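Local atomic coordinates of putative methyltransferase protein (Bacteroides fragilis, PDB entry 5BP9), a protein that binds S-adenosyl-L-homocysteine in the crystal and is probably an S-adenosylmethionine-dependent methyltransferase. Residues A[62-66]-A[231-235]; A[51-55]-A[133-137]. All coordinates share one frame; numbering follows the deposited sequence.

Interaction 1 (A[62-66]-A[231-235]); sequences KADRL and MQYKD
The nearest CA atoms are those of Leu66 and Tyr233, 5.0 Å apart, and the touching parts run 148° apart, roughly antiparallel, before spreading to 6.8 Å between Asp64 CA and Lys234 CA. With CG anti to the backbone N (chi1 -179°), the Tyr233 ring lies along the diverging backbone of residues 63-65, and its phenol oxygen OH accepts a hydrogen bond from Asp64 N at 3.0 Å, with a bent N-H...O angle of 144°. Asp56 on helix 49-60 gives that hydroxyl a second polar partner. Asp64 O lies in the ring plane at the edge, 3.3 Å from Tyr233 CE1, whereas Lys234 CG sits over one face, offset toward the rim. Strand 226-233, which ends at Tyr233, belongs to the four-stranded antiparallel sheet, and residues 62-65 are the loop that leads from helix 49-60 into strand 66-69, between strands 76-78 and 226-233. Leu66 CD1 packs 4.1 Å from Tyr233 CB, the two side chains crossing at about a right angle, and also meets CB of selenomethionine Met231, whose side chain touches the bound polyether. A water donates to Arg65 O and, weakly, to Asp64 OD2 while accepting from Lys234 N, so it links the two backbones. Lys234 NZ forms its salt bridge with Asp56, remaining 6.4 Å from Asp64 OD2.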
loop_
_atom_site.group_PDB
_atom_site.type_symbol
_atom_site.label_atom_id
_atom_site.label_comp_id
_atom_site.label_asym_id
_atom_site.label_seq_id
_atom_site.Cartn_x
_atom_site.Cartn_y
_atom_site.Cartn_z
ATOM N N LYS A 62 -18.525 14.170 -6.169
ATOM C CA LYS A 62 -17.797 15.090 -7.047
ATOM C C LYS A 62 -16.491 15.453 -6.341
ATOM O O LYS A 62 -16.428 15.461 -5.112
ATOM C CB LYS A 62 -18.598 16.375 -7.295
ATOM C CG LYS A 62 -19.919 16.168 -8.035
ATOM N N ALA A 63 -15.461 15.769 -7.116
ATOM C CA ALA A 63 -14.167 16.131 -6.541
ATOM C C ALA A 63 -13.319 16.872 -7.563
ATOM O O ALA A 63 -13.494 16.700 -8.769
ATOM C CB ALA A 63 -13.437 14.874 -6.035
ATOM N N ASP A 64 -12.416 17.716 -7.061
ATOM C CA ASP A 64 -11.357 18.312 -7.854
ATOM C C ASP A 64 -10.304 17.181 -8.068
ATOM O O ASP A 64 -10.500 16.005 -7.685
ATOM C CB ASP A 64 -10.796 19.558 -7.121
ATOM C CG ASP A 64 -9.841 20.426 -7.968
ATOM O OD1 ASP A 64 -9.660 20.172 -9.198
ATOM O OD2 ASP A 64 -9.224 21.367 -7.401
ATOM N N ARG A 65 -9.205 17.519 -8.714
ATOM C CA ARG A 65 -8.184 16.548 -9.023
ATOM C C ARG A 65 -7.185 16.413 -7.877
ATOM O O ARG A 65 -6.791 17.391 -7.241
ATOM C CB ARG A 65 -7.458 16.940 -10.295
ATOM C CG ARG A 65 -8.349 17.133 -11.506
ATOM C CD ARG A 65 -9.271 15.974 -11.803
ATOM N NE ARG A 65 -10.146 16.247 -12.947
ATOM C CZ ARG A 65 -9.827 16.118 -14.233
ATOM N NH1 ARG A 65 -8.617 15.715 -14.635
ATOM N NH2 ARG A 65 -10.752 16.396 -15.148
ATOM N N LEU A 66 -6.796 15.174 -7.626
ATOM C CA LEU A 66 -5.731 14.864 -6.679
ATOM C C LEU A 66 -4.415 14.915 -7.446
ATOM O O LEU A 66 -4.138 14.059 -8.265
ATOM C CB LEU A 66 -5.970 13.495 -6.026
ATOM C CG LEU A 66 -4.911 13.013 -5.033
ATOM C CD1 LEU A 66 -4.731 13.997 -3.865
ATOM C CD2 LEU A 66 -5.294 11.610 -4.565
HETATM N N MSE A 231 1.534 15.190 -2.469
HETATM C CA MSE A 231 0.197 15.354 -3.062
HETATM C C MSE A 231 -0.436 16.636 -2.625
HETATM O O MSE A 231 -0.119 17.204 -1.551
HETATM C CB MSE A 231 -0.681 14.159 -2.693
HETATM C CG MSE A 231 -0.164 12.892 -3.375
HETATM SE SE MSE A 231 -1.320 11.354 -2.928
HETATM C CE MSE A 231 -0.955 11.215 -1.003
ATOM N N GLN A 232 -1.296 17.144 -3.506
ATOM C CA GLN A 232 -2.072 18.355 -3.244
ATOM C C GLN A 232 -3.517 18.123 -3.688
ATOM O O GLN A 232 -3.736 17.563 -4.740
ATOM C CB GLN A 232 -1.478 19.561 -3.978
ATOM C CG GLN A 232 -2.321 20.828 -3.833
ATOM C CD GLN A 232 -1.851 21.962 -4.689
ATOM O OE1 GLN A 232 -0.851 21.871 -5.382
ATOM N NE2 GLN A 232 -2.603 23.049 -4.663
ATOM N N TYR A 233 -4.473 18.568 -2.874
ATOM C CA TYR A 233 -5.898 18.512 -3.225
ATOM C C TYR A 233 -6.506 19.833 -2.825
ATOM O O TYR A 233 -6.489 20.175 -1.647
ATOM C CB TYR A 233 -6.618 17.363 -2.503
ATOM C CG TYR A 233 -8.080 17.289 -2.891
ATOM C CD1 TYR A 233 -8.449 16.884 -4.165
ATOM C CD2 TYR A 233 -9.081 17.703 -2.014
ATOM C CE1 TYR A 233 -9.799 16.863 -4.552
ATOM C CE2 TYR A 233 -10.427 17.700 -2.397
ATOM C CZ TYR A 233 -10.777 17.257 -3.664
ATOM O OH TYR A 233 -12.080 17.243 -4.118
ATOM N N LYS A 234 -7.015 20.596 -3.813
ATOM C CA LYS A 234 -7.505 21.956 -3.556
ATOM C C LYS A 234 -6.350 22.721 -2.885
ATOM O O LYS A 234 -5.274 22.767 -3.474
ATOM C CB LYS A 234 -8.832 21.921 -2.776
ATOM C CG LYS A 234 -9.934 21.214 -3.554
ATOM C CD LYS A 234 -11.256 21.318 -2.839
ATOM C CE LYS A 234 -12.402 20.743 -3.644
ATOM N NZ LYS A 234 -13.683 20.777 -2.885
ATOM N N ASP A 235 -6.543 23.250 -1.672
ATOM C CA ASP A 235 -5.511 23.965 -0.926
ATOM C C ASP A 235 -4.955 23.136 0.239
ATOM O O ASP A 235 -4.402 23.680 1.208
ATOM C CB ASP A 235 -6.035 25.323 -0.441
ATOM C CG ASP A 235 -7.203 25.212 0.534
ATOM O OD1 ASP A 235 -7.794 24.124 0.669
ATOM O OD2 ASP A 235 -7.543 26.246 1.150
HETATM O O HOH W 1 -6.841 20.038 -6.646
#

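Interaction 2 (A[51-55]-A[133-137])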
loop_
_atom_site.group_PDB
_atom_site.type_symbol
_atom_site.label_atom_id
_atom_site.label_comp_id
_atom_site.label_asym_id
_atom_site.label_seq_id
_atom_site.Cartn_x
_atom_site.Cartn_y
_atom_site.Cartn_z
ATOM N N GLY A 51 -6.908 11.776 1.609
ATOM C CA GLY A 51 -8.110 11.645 2.434
ATOM C C GLY A 51 -9.152 12.698 2.106
ATOM O O GLY A 51 -10.355 12.417 2.032
ATOM N N ALA A 52 -8.707 13.936 1.907
ATOM C CA ALA A 52 -9.649 15.011 1.585
ATOM C C ALA A 52 -10.350 14.755 0.247
ATOM O O ALA A 52 -11.542 15.045 0.109
ATOM C CB ALA A 52 -8.909 16.324 1.559
ATOM N N ALA A 53 -9.612 14.240 -0.742
ATOM C CA ALA A 53 -10.200 13.885 -2.043
ATOM C C ALA A 53 -11.260 12.804 -1.922
ATOM O O ALA A 53 -12.382 12.930 -2.473
ATOM C CB ALA A 53 -9.133 13.436 -3.002
ATOM N N ILE A 54 -10.902 11.764 -1.172
ATOM C CA ILE A 54 -11.778 10.627 -0.888
ATOM C C ILE A 54 -13.032 11.107 -0.162
ATOM O O ILE A 54 -14.148 10.680 -0.520
ATOM C CB ILE A 54 -11.004 9.529 -0.071
ATOM C CG1 ILE A 54 -10.020 8.811 -1.002
ATOM C CG2 ILE A 54 -11.944 8.509 0.607
ATOM C CD1 ILE A 54 -8.979 7.954 -0.296
ATOM N N ALA A 55 -12.866 11.965 0.843
ATOM C CA ALA A 55 -14.013 12.490 1.606
ATOM C C ALA A 55 -14.932 13.363 0.758
ATOM O O ALA A 55 -16.166 13.218 0.823
ATOM C CB ALA A 55 -13.526 13.223 2.845
ATOM N N PRO A 133 -6.622 10.396 8.386
ATOM C CA PRO A 133 -7.838 10.415 9.212
ATOM C C PRO A 133 -9.110 10.473 8.394
ATOM O O PRO A 133 -10.112 9.835 8.758
ATOM C CB PRO A 133 -7.677 11.668 10.071
ATOM C CG PRO A 133 -6.749 12.532 9.291
ATOM C CD PRO A 133 -5.813 11.604 8.587
ATOM N N LEU A 134 -9.082 11.199 7.285
ATOM C CA LEU A 134 -10.259 11.344 6.450
ATOM C C LEU A 134 -10.569 10.048 5.680
ATOM O O LEU A 134 -11.742 9.738 5.416
ATOM C CB LEU A 134 -10.112 12.554 5.517
ATOM C CG LEU A 134 -10.166 13.912 6.218
ATOM C CD1 LEU A 134 -9.646 15.037 5.340
ATOM C CD2 LEU A 134 -11.582 14.196 6.696
ATOM N N SER A 135 -9.534 9.274 5.329
ATOM C CA SER A 135 -9.738 7.972 4.715
ATOM C C SER A 135 -10.421 7.023 5.685
ATOM O O SER A 135 -11.361 6.329 5.305
ATOM C CB SER A 135 -8.425 7.389 4.221
ATOM O OG SER A 135 -7.835 8.214 3.220
ATOM N N VAL A 136 -9.964 7.009 6.930
ATOM C CA VAL A 136 -10.588 6.174 7.957
ATOM C C VAL A 136 -12.049 6.573 8.207
ATOM O O VAL A 136 -12.923 5.680 8.327
ATOM C CB VAL A 136 -9.729 6.139 9.238
ATOM C CG1 VAL A 136 -10.460 5.478 10.405
ATOM C CG2 VAL A 136 -8.387 5.457 8.960
ATOM N N GLU A 137 -12.328 7.887 8.209
ATOM C CA GLU A 137 -13.711 8.399 8.311
ATOM C C GLU A 137 -14.580 7.779 7.250
ATOM O O GLU A 137 -15.636 7.239 7.541
ATOM C CB GLU A 137 -13.759 9.939 8.120
ATOM C CG GLU A 137 -15.118 10.547 7.731
ATOM C CD GLU A 137 -15.087 12.067 7.624
ATOM O OE1 GLU A 137 -15.632 12.585 6.616
ATOM O OE2 GLU A 137 -14.510 12.708 8.543
#
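Leu134 of helix 133-142 packs against Gly51, Ala52 and Ala55 of helix 49-60, and its atoms can be followed outward in order. CB lies 3.5 Å from Gly51 O, a carbonyl already engaged in the helical hydrogen bond from Ala55 N, and 4.4 Å from Ala55 CB. CG stands anti to the carbonyl carbon (chi1 -70°), which carries the branch toward Ala52. At the tip, CD1 comes to 3.7 Å from Ala52 N and 4.1 Å from Ala52 CB. The absence of a side chain at Gly51 permits this approach, since a CB built there would lie 3.0 Å from Leu134 CB, too close for two carbons. Gly51 CA and Leu134 CA are 4.6 Å apart, and the short helix axes come within 7.8 Å at an angle of 29°. Ser135 OG lies 3.5 Å from Gly51 CA and touches Ile54 CD1, while Glu137 OE1 is near Ala55 CB. No hydrogen bond joins the two segments; they meet by van der Waals packing, with Ser135 OG and Glu137 OE1 bonded elsewhere, to Ser132 and His59. Helix 133-142 follows strand 125-130, which ends at Asp130, a residue that binds S-adenosyl-L-homocysteine; a strand, turn and helix placed beside the bound S-adenosyl-L-homocysteine in this way are characteristic of the Rossmann-like fold of class I methyltransferases.

The centres of interactions 1 and 2 are 12 Å apart; helix 49-60 supplies one side of interaction 2 and packs against interaction 1, with Tyr233 CD1 3.7 Å from Ala53 CB. Along the chain the segments alternate: 51-55, 62-66, 133-137, then 231-235. Interaction 1 involves the antiparallel four-stranded sheet, whereas interaction 2 reaches a helix outside it. Helix 49-60 thus packs between strand 226-233 and helix 133-142, which follows strand 125-130 of the seven-stranded mixed sheet. Near the bound ligands, Met231 lies about 6 Å and Ser135 about 5 Å, side chain to ligand, from S-adenosyl-L-homocysteine, consistent with both contacts lying close to its pocket.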